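Local coordinates for putative dehydrogenase (Pseudomonas fluorescens, PDB 6UUG), which acts as the flavin-dependent methanesulfinate monooxygenase MsuC, the oxygenase of a two-component system in bacterial sulfur assimilation, at residues A[351-362]-A[376-387]. Sequence-based numbering, arbitrary orientation.
Sequences SRQGLEICSRLF and LDRHWRNLRTQT
Ser351 lays its hydroxyl against the methyl of Thr387, OG to CG2 3.6 Å; the same oxygen is hydrogen-bonded to Lys347 O one turn earlier and accepts from a water. At Gly354 the lack of a side chain lets Leu383 press CD2 onto the backbone, 3.4 Å from Gly354 C. Leu355 forks over two flat groups. With CG anti to the backbone N (chi1 -167°), it sends CD1 over the five-membered ring of Trp380 in a CH-pi contact, 3.8 Å from the ring centroid, while CD2 lies over one face of the Arg384 guanidinium, 3.5 Å from NH2. Helical segments 351-360 and 378-386 run antiparallel, their axes at 154°, within the α-helical C-terminal domain of the acyl-CoA dehydrogenase fold, and the Trp380 ring also stacks on Trp380 of the second subunit. The two backbones come closest where Cys358 lies opposite Trp380: Cys358 CB sits 3.7 Å from Trp380 CA, and its SG rests by His379 CB. Beside it a water donates to Cys358 O and Leu376 O and accepts from Trp380 N, bridging the backbones. Leu361 then brings CD1 to Leu376 CD2, at 3.7 Å, and Phe362 ends the contact with its ring edge facing Asp377 N, 3.6 Å from CZ.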
loop_
_atom_site.group_PDB
_atom_site.type_symbol
_atom_site.label_atom_id
_atom_site.label_comp_id
_atom_site.label_asym_id
_atom_site.label_seq_id
_atom_site.Cartn_x
_atom_site.Cartn_y
_atom_site.Cartn_z
ATOM N N SER A 351 10.674 -10.684 -0.686
ATOM C CA SER A 351 11.193 -9.540 -1.434
ATOM C C SER A 351 10.444 -8.273 -1.075
ATOM O O SER A 351 11.051 -7.248 -0.724
ATOM C CB SER A 351 11.076 -9.805 -2.941
ATOM O OG SER A 351 11.953 -10.852 -3.345
ATOM N N ARG A 352 9.118 -8.311 -1.200
ATOM C CA ARG A 352 8.319 -7.094 -1.072
ATOM C C ARG A 352 8.208 -6.657 0.376
ATOM O O ARG A 352 8.438 -5.482 0.706
ATOM C CB ARG A 352 6.926 -7.320 -1.635
ATOM C CG ARG A 352 6.913 -7.419 -3.104
ATOM C CD ARG A 352 5.497 -7.434 -3.580
ATOM N NE ARG A 352 5.400 -6.762 -4.863
ATOM C CZ ARG A 352 4.271 -6.682 -5.552
ATOM N NH1 ARG A 352 3.175 -7.237 -5.053
ATOM N NH2 ARG A 352 4.242 -6.055 -6.726
ATOM N N GLN A 353 7.802 -7.576 1.249
ATOM C CA GLN A 353 7.654 -7.208 2.650
ATOM C C GLN A 353 9.012 -6.987 3.312
ATOM O O GLN A 353 9.136 -6.146 4.216
ATOM C CB GLN A 353 6.847 -8.279 3.382
ATOM C CG GLN A 353 5.382 -8.360 2.927
ATOM C CD GLN A 353 4.616 -9.428 3.703
ATOM O OE1 GLN A 353 4.666 -10.602 3.363
ATOM N NE2 GLN A 353 3.924 -9.019 4.755
ATOM N N GLY A 354 10.035 -7.723 2.888
ATOM C CA GLY A 354 11.367 -7.497 3.423
ATOM C C GLY A 354 11.882 -6.105 3.094
ATOM O O GLY A 354 12.423 -5.408 3.951
ATOM N N LEU A 355 11.732 -5.685 1.834
ATOM C CA LEU A 355 12.270 -4.378 1.465
ATOM C C LEU A 355 11.536 -3.268 2.195
ATOM O O LEU A 355 12.154 -2.264 2.587
ATOM C CB LEU A 355 12.195 -4.188 -0.060
ATOM C CG LEU A 355 12.991 -3.006 -0.614
ATOM C CD1 LEU A 355 14.493 -3.269 -0.505
ATOM C CD2 LEU A 355 12.576 -2.778 -2.066
ATOM N N GLU A 356 10.234 -3.460 2.433
ATOM C CA GLU A 356 9.447 -2.476 3.172
ATOM C C GLU A 356 9.936 -2.334 4.613
ATOM O O GLU A 356 10.030 -1.218 5.139
ATOM C CB GLU A 356 7.974 -2.872 3.134
ATOM C CG GLU A 356 7.061 -2.011 4.013
ATOM C CD GLU A 356 6.982 -0.554 3.564
ATOM O OE1 GLU A 356 6.445 0.270 4.340
ATOM O OE2 GLU A 356 7.447 -0.227 2.448
ATOM N N ILE A 357 10.257 -3.453 5.273
ATOM C CA ILE A 357 10.828 -3.360 6.620
ATOM C C ILE A 357 12.153 -2.594 6.596
ATOM O O ILE A 357 12.412 -1.737 7.454
ATOM C CB ILE A 357 10.995 -4.766 7.229
ATOM C CG1 ILE A 357 9.628 -5.395 7.468
ATOM C CG2 ILE A 357 11.811 -4.697 8.520
ATOM C CD1 ILE A 357 9.709 -6.883 7.877
ATOM N N CYS A 358 13.028 -2.904 5.637
ATOM C CA CYS A 358 14.337 -2.269 5.598
ATOM C C CYS A 358 14.234 -0.766 5.342
ATOM O O CYS A 358 15.140 -0.018 5.719
ATOM C CB CYS A 358 15.211 -2.914 4.528
ATOM S SG CYS A 358 15.654 -4.640 4.879
ATOM N N SER A 359 13.148 -0.311 4.725
ATOM C CA SER A 359 12.937 1.126 4.540
ATOM C C SER A 359 12.230 1.763 5.730
ATOM O O SER A 359 12.645 2.824 6.225
ATOM C CB SER A 359 12.112 1.380 3.273
ATOM O OG SER A 359 11.779 2.776 3.158
ATOM N N ARG A 360 11.143 1.146 6.179
ATOM C CA ARG A 360 10.304 1.802 7.165
ATOM C C ARG A 360 10.876 1.716 8.568
ATOM O O ARG A 360 10.416 2.467 9.436
ATOM C CB ARG A 360 8.892 1.224 7.141
ATOM C CG ARG A 360 7.837 2.317 7.240
ATOM C CD ARG A 360 6.572 1.826 7.874
ATOM N NE ARG A 360 6.113 0.576 7.285
ATOM C CZ ARG A 360 5.343 -0.288 7.931
ATOM N NH1 ARG A 360 4.962 -0.012 9.172
ATOM N NH2 ARG A 360 4.962 -1.421 7.345
ATOM N N LEU A 361 11.897 0.875 8.798
ATOM C CA LEU A 361 12.525 0.855 10.123
ATOM C C LEU A 361 13.115 2.213 10.479
ATOM O O LEU A 361 13.235 2.534 11.666
ATOM C CB LEU A 361 13.600 -0.236 10.215
ATOM C CG LEU A 361 14.892 -0.077 9.405
ATOM C CD1 LEU A 361 15.941 0.797 10.135
ATOM C CD2 LEU A 361 15.495 -1.452 9.084
ATOM N N PHE A 362 13.467 3.033 9.485
ATOM C CA PHE A 362 14.032 4.326 9.834
ATOM C C PHE A 362 13.031 5.222 10.540
ATOM O O PHE A 362 13.448 6.133 11.266
ATOM C CB PHE A 362 14.591 5.017 8.581
ATOM C CG PHE A 362 15.909 4.445 8.111
ATOM C CD1 PHE A 362 17.112 4.911 8.632
ATOM C CD2 PHE A 362 15.946 3.417 7.167
ATOM C CE1 PHE A 362 18.340 4.388 8.208
ATOM C CE2 PHE A 362 17.174 2.885 6.730
ATOM C CZ PHE A 362 18.371 3.365 7.253
ATOM N N LEU A 376 23.189 1.817 8.505
ATOM C CA LEU A 376 21.939 1.096 8.719
ATOM C C LEU A 376 21.176 0.877 7.415
ATOM O O LEU A 376 20.344 -0.036 7.341
ATOM C CB LEU A 376 21.086 1.856 9.739
ATOM C CG LEU A 376 19.808 1.235 10.287
ATOM C CD1 LEU A 376 20.062 -0.131 10.926
ATOM C CD2 LEU A 376 19.192 2.200 11.287
ATOM N N ASP A 377 21.473 1.669 6.378
ATOM C CA ASP A 377 20.888 1.484 5.054
ATOM C C ASP A 377 21.457 0.292 4.306
ATOM O O ASP A 377 20.948 -0.024 3.225
ATOM C CB ASP A 377 21.107 2.744 4.199
ATOM C CG ASP A 377 22.582 3.009 3.916
ATOM O OD1 ASP A 377 23.390 2.868 4.856
ATOM O OD2 ASP A 377 22.949 3.345 2.755
ATOM N N ARG A 378 22.503 -0.365 4.825
ATOM C CA ARG A 378 23.103 -1.475 4.084
ATOM C C ARG A 378 22.108 -2.619 3.880
ATOM O O ARG A 378 22.123 -3.268 2.826
ATOM C CB ARG A 378 24.377 -1.968 4.792
ATOM C CG ARG A 378 24.172 -2.789 6.074
ATOM C CD ARG A 378 25.490 -2.980 6.839
ATOM N NE ARG A 378 25.311 -3.823 8.024
ATOM C CZ ARG A 378 24.751 -3.398 9.152
ATOM N NH1 ARG A 378 24.325 -2.141 9.257
ATOM N NH2 ARG A 378 24.611 -4.223 10.184
ATOM N N HIS A 379 21.219 -2.858 4.847
ATOM C CA HIS A 379 20.207 -3.895 4.661
ATOM C C HIS A 379 19.317 -3.563 3.473
ATOM O O HIS A 379 19.112 -4.397 2.590
ATOM C CB HIS A 379 19.354 -4.056 5.919
ATOM C CG HIS A 379 20.151 -4.244 7.175
ATOM N ND1 HIS A 379 20.881 -5.385 7.429
ATOM C CD2 HIS A 379 20.308 -3.446 8.258
ATOM C CE1 HIS A 379 21.466 -5.276 8.610
ATOM N NE2 HIS A 379 21.138 -4.106 9.132
ATOM N N TRP A 380 18.783 -2.336 3.428
ATOM C CA TRP A 380 17.962 -1.945 2.282
ATOM C C TRP A 380 18.755 -2.060 0.978
ATOM O O TRP A 380 18.258 -2.606 -0.013
ATOM C CB TRP A 380 17.415 -0.515 2.464
ATOM C CG TRP A 380 16.423 -0.110 1.371
ATOM C CD1 TRP A 380 15.058 -0.271 1.385
ATOM C CD2 TRP A 380 16.739 0.502 0.110
ATOM N NE1 TRP A 380 14.512 0.206 0.202
ATOM C CE2 TRP A 380 15.522 0.679 -0.594
ATOM C CE3 TRP A 380 17.931 0.923 -0.491
ATOM C CZ2 TRP A 380 15.465 1.281 -1.867
ATOM C CZ3 TRP A 380 17.872 1.526 -1.764
ATOM C CH2 TRP A 380 16.646 1.668 -2.439
ATOM N N ARG A 381 19.998 -1.549 0.952
ATOM C CA ARG A 381 20.770 -1.586 -0.296
ATOM C C ARG A 381 21.027 -3.014 -0.759
ATOM O O ARG A 381 20.971 -3.311 -1.961
ATOM C CB ARG A 381 22.111 -0.871 -0.129
ATOM C CG ARG A 381 22.008 0.627 -0.108
ATOM C CD ARG A 381 23.406 1.230 -0.133
ATOM N NE ARG A 381 24.039 1.231 1.182
ATOM C CZ ARG A 381 25.019 0.417 1.570
ATOM N NH1 ARG A 381 25.509 -0.515 0.754
ATOM N NH2 ARG A 381 25.521 0.542 2.792
ATOM N N ASN A 382 21.366 -3.896 0.178
ATOM C CA ASN A 382 21.618 -5.290 -0.174
ATOM C C ASN A 382 20.362 -5.941 -0.735
ATOM O O ASN A 382 20.404 -6.638 -1.757
ATOM C CB ASN A 382 22.110 -6.049 1.063
ATOM C CG ASN A 382 23.520 -5.657 1.464
ATOM O OD1 ASN A 382 24.278 -5.130 0.651
ATOM N ND2 ASN A 382 23.881 -5.924 2.719
ATOM N N LEU A 383 19.235 -5.746 -0.064
ATOM C CA LEU A 383 18.008 -6.373 -0.529
ATOM C C LEU A 383 17.516 -5.718 -1.811
ATOM O O LEU A 383 17.023 -6.401 -2.709
ATOM C CB LEU A 383 16.944 -6.304 0.569
ATOM C CG LEU A 383 15.678 -7.126 0.392
ATOM C CD1 LEU A 383 16.023 -8.582 0.149
ATOM C CD2 LEU A 383 14.825 -6.977 1.652
ATOM N N ARG A 384 17.657 -4.396 -1.932
ATOM C CA ARG A 384 17.248 -3.742 -3.174
ATOM C C ARG A 384 18.000 -4.302 -4.371
ATOM O O ARG A 384 17.417 -4.479 -5.448
ATOM C CB ARG A 384 17.480 -2.223 -3.090
ATOM C CG ARG A 384 17.200 -1.432 -4.392
ATOM C CD ARG A 384 15.707 -1.321 -4.700
ATOM N NE ARG A 384 15.165 -2.605 -5.169
ATOM C CZ ARG A 384 13.897 -2.838 -5.486
ATOM N NH1 ARG A 384 13.516 -4.080 -5.831
ATOM N NH2 ARG A 384 12.999 -1.857 -5.447
ATOM N N THR A 385 19.305 -4.532 -4.215
ATOM C CA THR A 385 20.125 -5.039 -5.312
ATOM C C THR A 385 19.714 -6.458 -5.688
ATOM O O THR A 385 19.555 -6.789 -6.872
ATOM C CB THR A 385 21.610 -5.013 -4.908
ATOM O OG1 THR A 385 21.997 -3.682 -4.543
ATOM C CG2 THR A 385 22.482 -5.490 -6.054
ATOM N N GLN A 386 19.541 -7.312 -4.693
ATOM C CA GLN A 386 19.362 -8.732 -4.984
ATOM C C GLN A 386 17.943 -9.091 -5.407
ATOM O O GLN A 386 17.736 -10.173 -5.968
ATOM C CB GLN A 386 19.753 -9.567 -3.773
ATOM C CG GLN A 386 21.244 -9.830 -3.679
ATOM C CD GLN A 386 21.856 -10.323 -5.006
ATOM O OE1 GLN A 386 22.895 -9.827 -5.449
ATOM N NE2 GLN A 386 21.204 -11.290 -5.640
ATOM N N THR A 387 16.963 -8.231 -5.149
ATOM C CA THR A 387 15.601 -8.524 -5.578
ATOM C C THR A 387 15.351 -8.186 -7.043
ATOM O O THR A 387 14.259 -8.480 -7.537
ATOM C CB THR A 387 14.582 -7.771 -4.715
ATOM O OG1 THR A 387 14.923 -6.383 -4.692
ATOM C CG2 THR A 387 14.544 -8.299 -3.286
HETATM O O HOH W 1 12.839 -11.137 -5.896
HETATM O O HOH W 2 18.086 -0.802 5.813
#